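Local atomic coordinates of aminotransferase (Psychrobacter arcticus 273-4, PDB entry 3IF2), a protein that probably transfers amino groups between amino acids and keto acids, possibly as a valine–pyruvate transaminase, with pyridoxal 5'-phosphate as its cofactor. Residues A[390-402]-A[407-419]. Sequence-based numbering, arbitrary orientation.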
loop_
_atom_site.group_PDB
_atom_site.type_symbol
_atom_site.label_atom_id
_atom_site.label_comp_id
_atom_site.label_asym_id
_atom_site.label_seq_id
_atom_site.Cartn_x
_atom_site.Cartn_y
_atom_site.Cartn_z
ATOM N N GLY A 390 22.228 -1.102 -26.046
ATOM C CA GLY A 390 20.796 -1.368 -26.041
ATOM C C GLY A 390 20.213 -2.571 -25.313
ATOM O O GLY A 390 18.989 -2.711 -25.319
ATOM N N THR A 391 21.040 -3.429 -24.701
ATOM C CA THR A 391 20.560 -4.631 -23.973
ATOM C C THR A 391 20.676 -4.459 -22.434
ATOM O O THR A 391 21.758 -4.162 -21.911
ATOM C CB THR A 391 21.292 -5.898 -24.459
ATOM O OG1 THR A 391 21.037 -6.070 -25.853
ATOM C CG2 THR A 391 20.807 -7.148 -23.733
ATOM N N LEU A 392 19.561 -4.660 -21.721
ATOM C CA LEU A 392 19.512 -4.476 -20.272
ATOM C C LEU A 392 19.315 -5.778 -19.522
ATOM O O LEU A 392 18.355 -6.474 -19.772
ATOM C CB LEU A 392 18.422 -3.472 -19.884
ATOM C CG LEU A 392 18.828 -1.988 -19.994
ATOM C CD1 LEU A 392 19.128 -1.556 -21.427
ATOM C CD2 LEU A 392 17.737 -1.097 -19.399
ATOM N N ILE A 393 20.244 -6.087 -18.618
ATOM C CA ILE A 393 20.178 -7.236 -17.715
ATOM C C ILE A 393 20.381 -6.666 -16.302
ATOM O O ILE A 393 20.462 -5.459 -16.156
ATOM C CB ILE A 393 21.190 -8.354 -18.139
ATOM C CG1 ILE A 393 22.655 -7.878 -18.206
ATOM C CG2 ILE A 393 20.815 -8.881 -19.527
ATOM C CD1 ILE A 393 23.315 -7.562 -16.886
ATOM N N VAL A 394 20.425 -7.501 -15.267
ATOM C CA VAL A 394 20.691 -7.030 -13.894
ATOM C C VAL A 394 22.012 -7.663 -13.383
ATOM O O VAL A 394 22.170 -8.890 -13.452
ATOM C CB VAL A 394 19.527 -7.328 -12.937
ATOM C CG1 VAL A 394 19.725 -6.588 -11.612
ATOM C CG2 VAL A 394 18.199 -6.880 -13.553
ATOM N N PRO A 395 22.965 -6.832 -12.881
ATOM C CA PRO A 395 24.233 -7.391 -12.364
ATOM C C PRO A 395 24.040 -8.046 -10.988
ATOM O O PRO A 395 23.157 -7.644 -10.221
ATOM C CB PRO A 395 25.156 -6.172 -12.291
ATOM C CG PRO A 395 24.262 -5.043 -11.998
ATOM C CD PRO A 395 22.897 -5.373 -12.633
ATOM N N SER A 396 24.854 -9.056 -10.706
ATOM C CA SER A 396 24.764 -9.835 -9.467
ATOM C C SER A 396 25.067 -9.146 -8.136
ATOM O O SER A 396 24.562 -9.592 -7.107
ATOM C CB SER A 396 25.684 -11.062 -9.569
ATOM O OG SER A 396 27.022 -10.729 -9.985
ATOM N N GLU A 397 25.868 -8.081 -8.135
ATOM C CA GLU A 397 26.251 -7.458 -6.874
ATOM C C GLU A 397 25.115 -6.895 -5.997
ATOM O O GLU A 397 25.349 -6.641 -4.825
ATOM C CB GLU A 397 27.376 -6.443 -7.064
ATOM C CG GLU A 397 27.027 -5.139 -7.751
ATOM C CD GLU A 397 28.235 -4.202 -7.781
ATOM O OE1 GLU A 397 29.165 -4.450 -8.600
ATOM O OE2 GLU A 397 28.250 -3.238 -6.972
ATOM N N TYR A 398 23.907 -6.736 -6.547
ATOM C CA TYR A 398 22.745 -6.239 -5.788
ATOM C C TYR A 398 21.852 -7.322 -5.168
ATOM O O TYR A 398 20.879 -6.982 -4.483
ATOM C CB TYR A 398 21.896 -5.297 -6.665
ATOM C CG TYR A 398 22.697 -4.150 -7.240
ATOM C CD1 TYR A 398 23.376 -3.249 -6.390
ATOM C CD2 TYR A 398 22.797 -3.954 -8.631
ATOM C CE1 TYR A 398 24.149 -2.177 -6.914
ATOM C CE2 TYR A 398 23.561 -2.873 -9.169
ATOM C CZ TYR A 398 24.232 -1.996 -8.299
ATOM O OH TYR A 398 24.969 -0.952 -8.804
ATOM N N PHE A 399 22.190 -8.599 -5.361
ATOM C CA PHE A 399 21.379 -9.718 -4.867
ATOM C C PHE A 399 21.966 -10.421 -3.643
ATOM O O PHE A 399 21.662 -11.580 -3.399
ATOM C CB PHE A 399 21.117 -10.729 -6.010
ATOM C CG PHE A 399 20.295 -10.185 -7.136
ATOM C CD1 PHE A 399 18.911 -10.286 -7.118
ATOM C CD2 PHE A 399 20.904 -9.599 -8.224
ATOM C CE1 PHE A 399 18.125 -9.789 -8.179
ATOM C CE2 PHE A 399 20.151 -9.105 -9.289
ATOM C CZ PHE A 399 18.743 -9.194 -9.267
ATOM N N PHE A 400 22.754 -9.710 -2.846
ATOM C CA PHE A 400 23.352 -10.251 -1.628
ATOM C C PHE A 400 23.064 -9.248 -0.506
ATOM O O PHE A 400 23.938 -8.463 -0.153
ATOM C CB PHE A 400 24.857 -10.464 -1.838
ATOM C CG PHE A 400 25.204 -11.479 -2.906
ATOM C CD1 PHE A 400 25.341 -11.093 -4.239
ATOM C CD2 PHE A 400 25.411 -12.809 -2.575
ATOM C CE1 PHE A 400 25.680 -12.038 -5.243
ATOM C CE2 PHE A 400 25.757 -13.756 -3.553
ATOM C CZ PHE A 400 25.885 -13.369 -4.894
ATOM N N PRO A 401 21.810 -9.226 0.010
ATOM C CA PRO A 401 21.450 -8.309 1.083
ATOM C C PRO A 401 22.222 -8.589 2.363
ATOM O O PRO A 401 22.333 -9.747 2.776
ATOM C CB PRO A 401 19.952 -8.586 1.306
ATOM C CG PRO A 401 19.498 -9.170 0.100
ATOM C CD PRO A 401 20.619 -9.970 -0.441
ATOM N N GLY A 402 22.756 -7.526 2.959
ATOM C CA GLY A 402 23.534 -7.622 4.180
ATOM C C GLY A 402 24.941 -8.209 4.055
ATOM O O GLY A 402 25.572 -8.444 5.084
ATOM N N ASP A 407 34.716 -7.173 -1.869
ATOM C CA ASP A 407 35.776 -8.161 -2.204
ATOM C C ASP A 407 35.199 -9.595 -2.246
ATOM O O ASP A 407 35.748 -10.522 -1.662
ATOM C CB ASP A 407 36.978 -8.032 -1.237
ATOM C CG ASP A 407 38.194 -8.862 -1.669
ATOM O OD1 ASP A 407 38.429 -9.048 -2.876
ATOM O OD2 ASP A 407 38.919 -9.340 -0.786
ATOM N N TYR A 408 34.074 -9.745 -2.944
ATOM C CA TYR A 408 33.383 -11.031 -3.113
ATOM C C TYR A 408 33.362 -11.311 -4.611
ATOM O O TYR A 408 32.499 -10.788 -5.314
ATOM C CB TYR A 408 31.969 -10.962 -2.482
ATOM C CG TYR A 408 31.135 -12.252 -2.473
ATOM C CD1 TYR A 408 31.708 -13.519 -2.703
ATOM C CD2 TYR A 408 29.785 -12.220 -2.117
ATOM C CE1 TYR A 408 30.953 -14.695 -2.649
ATOM C CE2 TYR A 408 29.015 -13.413 -2.070
ATOM C CZ TYR A 408 29.621 -14.643 -2.343
ATOM O OH TYR A 408 28.914 -15.821 -2.289
ATOM N N GLN A 409 34.335 -12.104 -5.087
ATOM C CA GLN A 409 34.497 -12.428 -6.517
ATOM C C GLN A 409 33.202 -12.917 -7.159
ATOM O O GLN A 409 32.755 -12.354 -8.152
ATOM C CB GLN A 409 35.617 -13.470 -6.721
ATOM C CG GLN A 409 35.860 -13.941 -8.172
ATOM C CD GLN A 409 36.976 -14.984 -8.315
ATOM O OE1 GLN A 409 37.897 -15.039 -7.507
ATOM N NE2 GLN A 409 36.900 -15.797 -9.377
ATOM N N HIS A 410 32.600 -13.936 -6.558
ATOM C CA HIS A 410 31.378 -14.533 -7.084
ATOM C C HIS A 410 30.233 -13.519 -7.277
ATOM O O HIS A 410 29.517 -13.599 -8.276
ATOM C CB HIS A 410 30.925 -15.706 -6.214
ATOM C CG HIS A 410 29.836 -16.528 -6.837
ATOM N ND1 HIS A 410 30.067 -17.399 -7.880
ATOM C CD2 HIS A 410 28.514 -16.618 -6.555
ATOM C CE1 HIS A 410 28.935 -17.986 -8.215
ATOM N NE2 HIS A 410 27.981 -17.535 -7.423
ATOM N N ALA A 411 30.098 -12.562 -6.352
ATOM C CA ALA A 411 29.091 -11.492 -6.451
ATOM C C ALA A 411 29.330 -10.501 -7.613
ATOM O O ALA A 411 28.438 -9.710 -7.922
ATOM C CB ALA A 411 28.951 -10.730 -5.106
ATOM N N HIS A 412 30.508 -10.526 -8.232
ATOM C CA HIS A 412 30.825 -9.691 -9.396
ATOM C C HIS A 412 30.921 -10.486 -10.709
ATOM O O HIS A 412 31.332 -9.918 -11.738
ATOM C CB HIS A 412 32.148 -8.936 -9.148
ATOM C CG HIS A 412 32.072 -7.968 -8.014
ATOM N ND1 HIS A 412 31.259 -6.855 -8.046
ATOM C CD2 HIS A 412 32.698 -7.945 -6.815
ATOM C CE1 HIS A 412 31.390 -6.185 -6.913
ATOM N NE2 HIS A 412 32.258 -6.826 -6.150
ATOM N N GLU A 413 30.522 -11.766 -10.694
ATOM C CA GLU A 413 30.630 -12.661 -11.872
ATOM C C GLU A 413 29.308 -13.170 -12.458
ATOM O O GLU A 413 29.336 -13.916 -13.418
ATOM C CB GLU A 413 31.574 -13.839 -11.547
ATOM C CG GLU A 413 33.041 -13.427 -11.467
ATOM C CD GLU A 413 33.998 -14.587 -11.243
ATOM O OE1 GLU A 413 33.539 -15.719 -10.945
ATOM O OE2 GLU A 413 35.234 -14.351 -11.358
ATOM N N CYS A 414 28.159 -12.734 -11.941
ATOM C CA CYS A 414 26.879 -13.203 -12.461
ATOM C C CYS A 414 25.938 -12.119 -12.957
ATOM O O CYS A 414 26.150 -10.933 -12.681
ATOM C CB CYS A 414 26.187 -14.088 -11.423
ATOM S SG CYS A 414 27.235 -15.412 -10.897
ATOM N N ILE A 415 24.954 -12.537 -13.767
ATOM C CA ILE A 415 23.868 -11.653 -14.213
ATOM C C ILE A 415 22.513 -12.369 -14.123
ATOM O O ILE A 415 22.460 -13.597 -14.222
ATOM C CB ILE A 415 24.101 -11.016 -15.639
ATOM C CG1 ILE A 415 23.963 -12.032 -16.789
ATOM C CG2 ILE A 415 25.468 -10.265 -15.699
ATOM C CD1 ILE A 415 24.253 -11.419 -18.178
ATOM N N ARG A 416 21.446 -11.604 -13.870
ATOM C CA ARG A 416 20.064 -12.117 -13.926
ATOM C C ARG A 416 19.484 -11.673 -15.283
ATOM O O ARG A 416 19.646 -10.501 -15.686
ATOM C CB ARG A 416 19.190 -11.588 -12.790
ATOM C CG ARG A 416 17.879 -12.326 -12.647
ATOM C CD ARG A 416 16.917 -11.573 -11.745
ATOM N NE ARG A 416 16.412 -10.349 -12.346
ATOM C CZ ARG A 416 15.628 -9.462 -11.730
ATOM N NH1 ARG A 416 15.214 -9.639 -10.472
ATOM N NH2 ARG A 416 15.232 -8.386 -12.398
HETATM N N MSE A 417 18.826 -12.614 -15.966
HETATM C CA MSE A 417 18.211 -12.405 -17.287
HETATM C C MSE A 417 16.761 -12.862 -17.240
HETATM O O MSE A 417 16.499 -13.973 -16.806
HETATM C CB MSE A 417 18.956 -13.248 -18.316
HETATM C CG MSE A 417 18.508 -13.026 -19.748
HETATM SE SE MSE A 417 19.474 -14.144 -20.981
HETATM C CE MSE A 417 18.753 -15.810 -20.365
ATOM N N SER A 418 15.830 -12.026 -17.686
ATOM C CA SER A 418 14.414 -12.409 -17.682
ATOM C C SER A 418 14.059 -13.285 -18.894
ATOM O O SER A 418 14.299 -12.890 -20.038
ATOM C CB SER A 418 13.486 -11.194 -17.657
ATOM O OG SER A 418 12.111 -11.643 -17.660
ATOM N N ILE A 419 13.516 -14.475 -18.633
ATOM C CA ILE A 419 12.995 -15.344 -19.706
ATOM C C ILE A 419 11.476 -15.137 -19.934
ATOM O O ILE A 419 10.888 -15.898 -20.675
ATOM C CB ILE A 419 13.465 -16.847 -19.603
ATOM C CG1 ILE A 419 13.075 -17.542 -18.280
ATOM C CG2 ILE A 419 14.991 -16.906 -19.850
ATOM C CD1 ILE A 419 11.585 -17.713 -18.065
#
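F400 meets A411 and Y408 at one end of the contact, while I393 and I415 pack at the other. Y408 turns its ring edge onto the face of F400 in a T-shaped pair, centroids 5.2 Å apart and planes at 69°. CE1 of F400 rests 3.5 Å from CB of A411. At the far end I393 CD1 reaches I415 CG2 at 3.7 Å, the two side chains crossing obliquely, with helix 379-388 against both.

V394 and R416 run alongside each other, pointing the same way. The arginine chain leaves with CG anti to its backbone nitrogen (chi1 -167°) and bends at chi3, which brings the guanidinium beside F399: CZ of F399 lies over its face, whereas NH1 of R416 sits at the edge of the phenyl ring, 3.7 Å from CE1. NH1 also bonds to N217, a cofactor-binding residue. An alanine here would take away the guanidinium that packs against F399 and V394 and is likely to leave N217 OD1 without this donor and its side chain freer to turn.

Two nearly straight backbone bonds join V394 and R416 as an antiparallel hydrogen-bonded pair, with R416 N 2.8 Å from V394 O. Next along the chain, S396 N donates to C414 O from above the carbonyl plane. S396 OG has A411 O at 2.7 Å and C414 O at 2.8 Å as alternative acceptors for its one proton; it also shares a hydrogen bond with T379 OG1.

This short antiparallel pairing at the margin of the mixed sheet fits the C-terminal part of a class I/II aminotransferase, where an arginine on the equivalent strand typically binds the substrate carboxylate; the side chain of R416 comes within about 6 Å of the bound pyridoxal phosphate, consistent with that role.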